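Dihydrocoumarin hydrolase, AncDHCH1 (Pseudomonas sp., PDB 6C2C) probably hydrolyses the lactone ring of dihydrocoumarin at a two-zinc active site, and belongs to the metallo-beta-lactamase superfamily alongside methyl-parathion hydrolase. Local coordinates at residues H205-T210 with F244-K249; K43-P48 with P238-Q243. One frame throughout, in Å; residues are numbered along the deposited sequence. Where two conformers were deposited one is given.

Contact 1: residues H205-T210 with F244-K249; sequences HTPGHT and FDSDSK. With ZN (zinc ion), chain D.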
loop_
_atom_site.group_PDB
_atom_site.type_symbol
_atom_site.label_atom_id
_atom_site.label_comp_id
_atom_site.label_asym_id
_atom_site.label_seq_id
_atom_site.Cartn_x
_atom_site.Cartn_y
_atom_site.Cartn_z
ATOM N N HIS A 205 -13.195 -0.440 -1.538
ATOM C CA HIS A 205 -12.414 0.756 -1.250
ATOM C C HIS A 205 -12.357 1.679 -2.493
ATOM O O HIS A 205 -12.398 2.852 -2.389
ATOM C CB HIS A 205 -11.028 0.383 -0.771
ATOM C CG HIS A 205 -10.164 1.544 -0.466
ATOM N ND1 HIS A 205 -10.430 2.430 0.543
ATOM C CD2 HIS A 205 -9.032 1.964 -1.045
ATOM C CE1 HIS A 205 -9.494 3.341 0.562
ATOM N NE2 HIS A 205 -8.651 3.088 -0.403
ATOM N N THR A 206 -12.208 1.017 -3.634
ATOM C CA THR A 206 -12.447 1.621 -4.941
ATOM C C THR A 206 -13.175 0.578 -5.780
ATOM O O THR A 206 -13.119 -0.607 -5.465
ATOM C CB THR A 206 -11.139 2.045 -5.621
ATOM O OG1 THR A 206 -10.381 0.866 -5.964
ATOM C CG2 THR A 206 -10.339 3.012 -4.744
ATOM N N PRO A 207 -13.734 0.969 -6.936
ATOM C CA PRO A 207 -14.486 0.020 -7.753
ATOM C C PRO A 207 -13.691 -1.183 -8.225
ATOM O O PRO A 207 -14.269 -2.267 -8.404
ATOM C CB PRO A 207 -14.942 0.888 -8.937
ATOM C CG PRO A 207 -15.050 2.274 -8.359
ATOM C CD PRO A 207 -13.910 2.378 -7.339
ATOM N N GLY A 208 -12.376 -1.002 -8.439
ATOM C CA GLY A 208 -11.509 -2.094 -8.875
ATOM C C GLY A 208 -10.424 -2.448 -7.876
ATOM O O GLY A 208 -9.412 -3.019 -8.309
ATOM N N HIS A 209 -10.669 -2.226 -6.571
ATOM C CA HIS A 209 -9.609 -2.519 -5.610
ATOM C C HIS A 209 -9.289 -4.018 -5.665
ATOM O O HIS A 209 -10.191 -4.867 -5.681
ATOM C CB HIS A 209 -10.038 -2.086 -4.200
ATOM C CG HIS A 209 -8.935 -2.284 -3.183
ATOM N ND1 HIS A 209 -8.651 -3.537 -2.656
ATOM C CD2 HIS A 209 -8.028 -1.427 -2.664
ATOM C CE1 HIS A 209 -7.606 -3.414 -1.826
ATOM N NE2 HIS A 209 -7.227 -2.155 -1.808
ATOM N N THR A 210 -7.976 -4.344 -5.715
ATOM C CA THR A 210 -7.508 -5.688 -5.981
ATOM C C THR A 210 -6.440 -6.043 -4.945
ATOM O O THR A 210 -5.557 -5.220 -4.635
ATOM C CB THR A 210 -6.945 -5.799 -7.426
ATOM O OG1 THR A 210 -8.004 -5.460 -8.346
ATOM C CG2 THR A 210 -6.444 -7.261 -7.705
ATOM N N PHE A 244 -12.315 7.534 2.817
ATOM C CA PHE A 244 -11.627 7.246 1.567
ATOM C C PHE A 244 -12.275 6.111 0.770
ATOM O O PHE A 244 -11.915 5.923 -0.389
ATOM C CB PHE A 244 -10.163 6.863 1.834
ATOM C CG PHE A 244 -9.356 7.911 2.545
ATOM C CD1 PHE A 244 -9.446 9.255 2.190
ATOM C CD2 PHE A 244 -8.479 7.532 3.577
ATOM C CE1 PHE A 244 -8.679 10.201 2.832
ATOM C CE2 PHE A 244 -7.714 8.482 4.215
ATOM C CZ PHE A 244 -7.798 9.807 3.820
ATOM N N ASP A 245 -13.122 5.291 1.371
ATOM C CA ASP A 245 -13.768 4.197 0.650
ATOM C C ASP A 245 -14.766 4.725 -0.360
ATOM O O ASP A 245 -15.625 5.528 -0.002
ATOM C CB ASP A 245 -14.535 3.278 1.616
ATOM C CG ASP A 245 -13.616 2.533 2.584
ATOM O OD1 ASP A 245 -12.492 2.131 2.213
ATOM O OD2 ASP A 245 -14.059 2.306 3.732
ATOM N N SER A 246 -14.690 4.251 -1.613
ATOM C CA SER A 246 -15.775 4.542 -2.571
ATOM C C SER A 246 -17.124 3.947 -2.150
ATOM O O SER A 246 -18.174 4.578 -2.329
ATOM C CB SER A 246 -15.383 4.014 -3.963
ATOM O OG SER A 246 -14.327 4.796 -4.506
ATOM N N ASP A 247 -17.134 2.696 -1.712
ATOM C CA ASP A 247 -18.327 1.978 -1.238
ATOM C C ASP A 247 -17.968 1.401 0.137
ATOM O O ASP A 247 -17.253 0.385 0.227
ATOM C CB ASP A 247 -18.711 0.902 -2.249
ATOM C CG ASP A 247 -19.924 0.099 -1.836
ATOM O OD1 ASP A 247 -20.310 0.104 -0.645
ATOM O OD2 ASP A 247 -20.527 -0.547 -2.750
ATOM N N SER A 248 -18.458 2.055 1.207
ATOM C CA SER A 248 -18.014 1.636 2.530
ATOM C C SER A 248 -18.618 0.299 2.931
ATOM O O SER A 248 -17.974 -0.458 3.659
ATOM C CB SER A 248 -18.311 2.706 3.572
ATOM O OG SER A 248 -19.664 3.061 3.564
ATOM N N LYS A 249 -19.840 -0.033 2.484
ATOM C CA LYS A 249 -20.386 -1.347 2.796
ATOM C C LYS A 249 -19.536 -2.459 2.190
ATOM O O LYS A 249 -19.175 -3.431 2.865
ATOM C CB LYS A 249 -21.826 -1.450 2.284
ATOM C CG LYS A 249 -22.431 -2.801 2.465
ATOM C CD LYS A 249 -23.765 -2.908 1.708
ATOM C CE LYS A 249 -24.407 -4.278 1.955
ATOM N NZ LYS A 249 -25.536 -4.587 1.006
HETATM ZN ZN ZN D . -6.618 4.113 -0.871
HETATM O O HOH W 1 -5.082 5.184 -0.659
HETATM O O HOH W 2 -7.385 5.326 0.838
#

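Contact 2: residues K43-P48 with P238-Q243; sequences KLLNQP and PSVTIQ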
loop_
_atom_site.group_PDB
_atom_site.type_symbol
_atom_site.label_atom_id
_atom_site.label_comp_id
_atom_site.label_asym_id
_atom_site.label_seq_id
_atom_site.Cartn_x
_atom_site.Cartn_y
_atom_site.Cartn_z
ATOM N N LYS A 43 -11.498 12.247 12.331
ATOM C CA LYS A 43 -12.437 12.780 11.380
ATOM C C LYS A 43 -12.756 11.852 10.201
ATOM O O LYS A 43 -13.857 11.785 9.785
ATOM C CB LYS A 43 -11.876 14.065 10.854
ATOM C CG LYS A 43 -12.853 14.928 10.112
ATOM C CD LYS A 43 -12.950 14.606 8.642
ATOM C CE LYS A 43 -14.239 15.156 8.038
ATOM N NZ LYS A 43 -15.401 14.637 8.742
ATOM N N LEU A 44 -11.754 11.144 9.707
ATOM C CA LEU A 44 -11.926 10.314 8.520
ATOM C C LEU A 44 -12.678 9.009 8.805
ATOM O O LEU A 44 -13.387 8.501 7.926
ATOM C CB LEU A 44 -10.546 10.000 7.922
ATOM C CG LEU A 44 -9.803 11.189 7.351
ATOM C CD1 LEU A 44 -8.339 10.811 7.244
ATOM C CD2 LEU A 44 -10.372 11.537 6.014
ATOM N N LEU A 45 -12.480 8.385 9.980
ATOM C CA LEU A 45 -13.191 7.145 10.262
ATOM C C LEU A 45 -14.685 7.403 10.459
ATOM O O LEU A 45 -15.085 8.441 10.996
ATOM C CB LEU A 45 -12.620 6.438 11.501
ATOM C CG LEU A 45 -11.205 5.855 11.306
ATOM C CD1 LEU A 45 -10.640 5.404 12.649
ATOM C CD2 LEU A 45 -11.306 4.635 10.385
ATOM N N ASN A 46 -15.497 6.436 10.047
ATOM C CA ASN A 46 -16.961 6.610 10.017
ATOM C C ASN A 46 -17.572 6.110 11.320
ATOM O O ASN A 46 -18.308 5.118 11.388
ATOM C CB ASN A 46 -17.559 5.892 8.807
ATOM C CG ASN A 46 -17.309 6.635 7.517
ATOM O OD1 ASN A 46 -17.274 7.854 7.473
ATOM N ND2 ASN A 46 -17.113 5.880 6.438
ATOM N N GLN A 47 -17.136 6.765 12.391
ATOM C CA GLN A 47 -17.684 6.554 13.725
ATOM C C GLN A 47 -17.351 7.790 14.549
ATOM O O GLN A 47 -16.613 8.667 14.108
ATOM C CB GLN A 47 -17.112 5.272 14.359
ATOM C CG GLN A 47 -15.642 5.455 14.780
ATOM C CD GLN A 47 -15.147 4.243 15.534
ATOM O OE1 GLN A 47 -15.885 3.265 15.739
ATOM N NE2 GLN A 47 -13.872 4.284 15.949
ATOM N N PRO A 48 -17.967 7.947 15.719
ATOM C CA PRO A 48 -17.767 9.184 16.482
ATOM C C PRO A 48 -16.322 9.308 16.927
ATOM O O PRO A 48 -15.717 8.292 17.308
ATOM C CB PRO A 48 -18.721 9.032 17.678
ATOM C CG PRO A 48 -19.719 7.955 17.278
ATOM C CD PRO A 48 -18.939 7.028 16.326
ATOM N N PRO A 238 -13.615 -4.592 12.664
ATOM C CA PRO A 238 -13.484 -4.493 11.205
ATOM C C PRO A 238 -14.655 -3.807 10.558
ATOM O O PRO A 238 -14.558 -3.454 9.386
ATOM C CB PRO A 238 -13.397 -5.940 10.745
ATOM C CG PRO A 238 -12.952 -6.693 11.915
ATOM C CD PRO A 238 -13.421 -5.965 13.150
ATOM N N SER A 239 -15.746 -3.555 11.289
ATOM C CA SER A 239 -16.864 -2.891 10.628
ATOM C C SER A 239 -16.650 -1.394 10.432
ATOM O O SER A 239 -17.396 -0.776 9.655
ATOM C CB SER A 239 -18.140 -3.146 11.448
ATOM O OG SER A 239 -18.185 -2.214 12.538
ATOM N N VAL A 240 -15.691 -0.775 11.103
ATOM C CA VAL A 240 -15.515 0.670 10.997
ATOM C C VAL A 240 -14.875 0.971 9.651
ATOM O O VAL A 240 -13.821 0.415 9.330
ATOM C CB VAL A 240 -14.639 1.219 12.138
ATOM C CG1 VAL A 240 -14.559 2.746 12.066
ATOM C CG2 VAL A 240 -15.144 0.744 13.506
ATOM N N THR A 241 -15.511 1.830 8.859
ATOM C CA THR A 241 -15.041 2.206 7.541
ATOM C C THR A 241 -14.435 3.610 7.570
ATOM O O THR A 241 -14.336 4.276 8.620
ATOM C CB THR A 241 -16.210 2.057 6.543
ATOM O OG1 THR A 241 -17.267 2.970 6.928
ATOM C CG2 THR A 241 -16.740 0.628 6.526
ATOM N N ILE A 242 -14.001 4.086 6.398
ATOM C CA ILE A 242 -13.312 5.367 6.309
ATOM C C ILE A 242 -13.838 6.145 5.110
ATOM O O ILE A 242 -14.335 5.563 4.127
ATOM C CB ILE A 242 -11.760 5.138 6.252
ATOM C CG1 ILE A 242 -10.961 6.410 6.530
ATOM C CG2 ILE A 242 -11.313 4.479 4.892
ATOM C CD1 ILE A 242 -9.461 6.035 6.939
ATOM N N GLN A 243 -13.719 7.467 5.202
ATOM C CA GLN A 243 -14.254 8.306 4.135
ATOM C C GLN A 243 -13.584 8.010 2.798
ATOM O O GLN A 243 -14.221 8.193 1.747
ATOM C CB GLN A 243 -14.118 9.788 4.504
ATOM C CG GLN A 243 -15.118 10.243 5.585
ATOM C CD GLN A 243 -14.964 11.712 5.918
ATOM O OE1 GLN A 243 -15.003 12.111 7.077
ATOM N NE2 GLN A 243 -14.815 12.529 4.890
HETATM O O HOH W 3 -18.218 2.629 10.169
HETATM O O HOH W 4 -16.136 10.355 8.507
#

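Contact 1: residues H205-T210 with F244-K249
H205 carries its imidazole anti to its own backbone nitrogen (chi1 180°), while D245 keeps its carboxylate beside the backbone nitrogen (chi1 -66°), and these two choices bring ring edge and carboxylate together. H205 ND1 gives its hydrogen to D245 OD1 over 2.7 Å in a nearly straight bond. The oxygen lies almost in the ring plane and accepts with its anti lone pair, yet the carboxylate itself stands nearly upright against the imidazole, the planes 86° apart. The other oxygen, OD2, takes the backbone N-H of I242, so the aspartate is gripped at both oxygens. Histidine suits its place because it has two ring nitrogens: with the hydrogen on ND1, NE2 keeps a lone pair for the zinc ion, 2.3 Å away. H119, H121, D226 and two waters complete that metal's shell.

The backbone ties the same two loops together. S246 N donates to H205 O at 2.8 Å, almost linearly but from above the carbonyl plane, and the short S246 side chain rests over the turn that follows, its OG 3.7 Å from P207 CD. P207 fits the second position of the type I turn T206-H209, where its ring fixes phi. On the zinc side F244 CB reaches H205 CE1 at 3.8 Å, and its ring leads away from the loop.

D245 is therefore a second-shell residue: it fixes the rotation of a zinc-binding imidazole and, through its negative charge, would probably make NE2 a stronger donor to the metal.

Contact 2: residues K43-P48 with P238-Q243
Around L45 and I242, whose CA atoms come within 4.3 Å, the two chains run antiparallel and form a single beta bridge, as a non-hydrogen-bonded pair. The bonds flank it: Q243 N donates to L44 O at 2.9 Å, and N46 N donates to T241 O at 2.8 Å. The first acceptor belongs to the last turn of helix 41-44, so the chain enters the bridge as soon as it leaves the helix. Just beyond, N46 sits at the centre of an inverse gamma turn, closed by a weak bond from Q47 N to L45 O, and one water joins N46 O to T241 N.

N46 then adds a side-chain bond. With CG beside its backbone nitrogen (chi1 -75°), the amide leans over the opposite chain, and ND2 meets T241 OG1 at 3.0 Å, in the amide plane and nearly straight (172°). Asparagine's short side chain keeps its amide close to the backbone, so that ND2 reaches T241 OG1 while the N-H of the same residue bonds to T241 O. K43 bends its chain so that NZ bonds to Q243 OE1 in the carbonyl plane, though Q243 was modelled in two conformers, so this bond is doubtful.

Aliphatic contacts accompany these bonds. L45 CD2 packs on V240 CG1 at 4.1 Å, and L44 CB meets I242 CG1 at 3.9 Å. Separately, Q47 crosses V240 at about a right angle, OE1 lying 3.4 Å from V240 CG2, while its NE2 bonds to T52 OG1. The side chains of L45, Q47 and V240 also touch V233 of helix 231-234.

This is an isolated antiparallel beta bridge, fastening the exit of the short first helix, 41-44, to the long loop ahead of helix 248-265.

How the contacts relate
The two contacts lie on the same side of the chain's centre, with their own centres about 13 Å apart, and the chain visits them alternately: 43-48, 205-210, 238-243, then 244-249. The last two segments run on without a break, through a loop and into the start of helix 248-265, so that loop is tied to helix 41-44 at one end and to the loop carrying the zinc ligand H205 at the other. The contacts also touch directly, F244 CZ against L44 CD1 at 3.6 Å and S248 O against T241 CG2 at 3.3 Å. A region near the N-terminus, before the first metal ligands, is thus packed through a continuous chain of contacts to the metal's second shell.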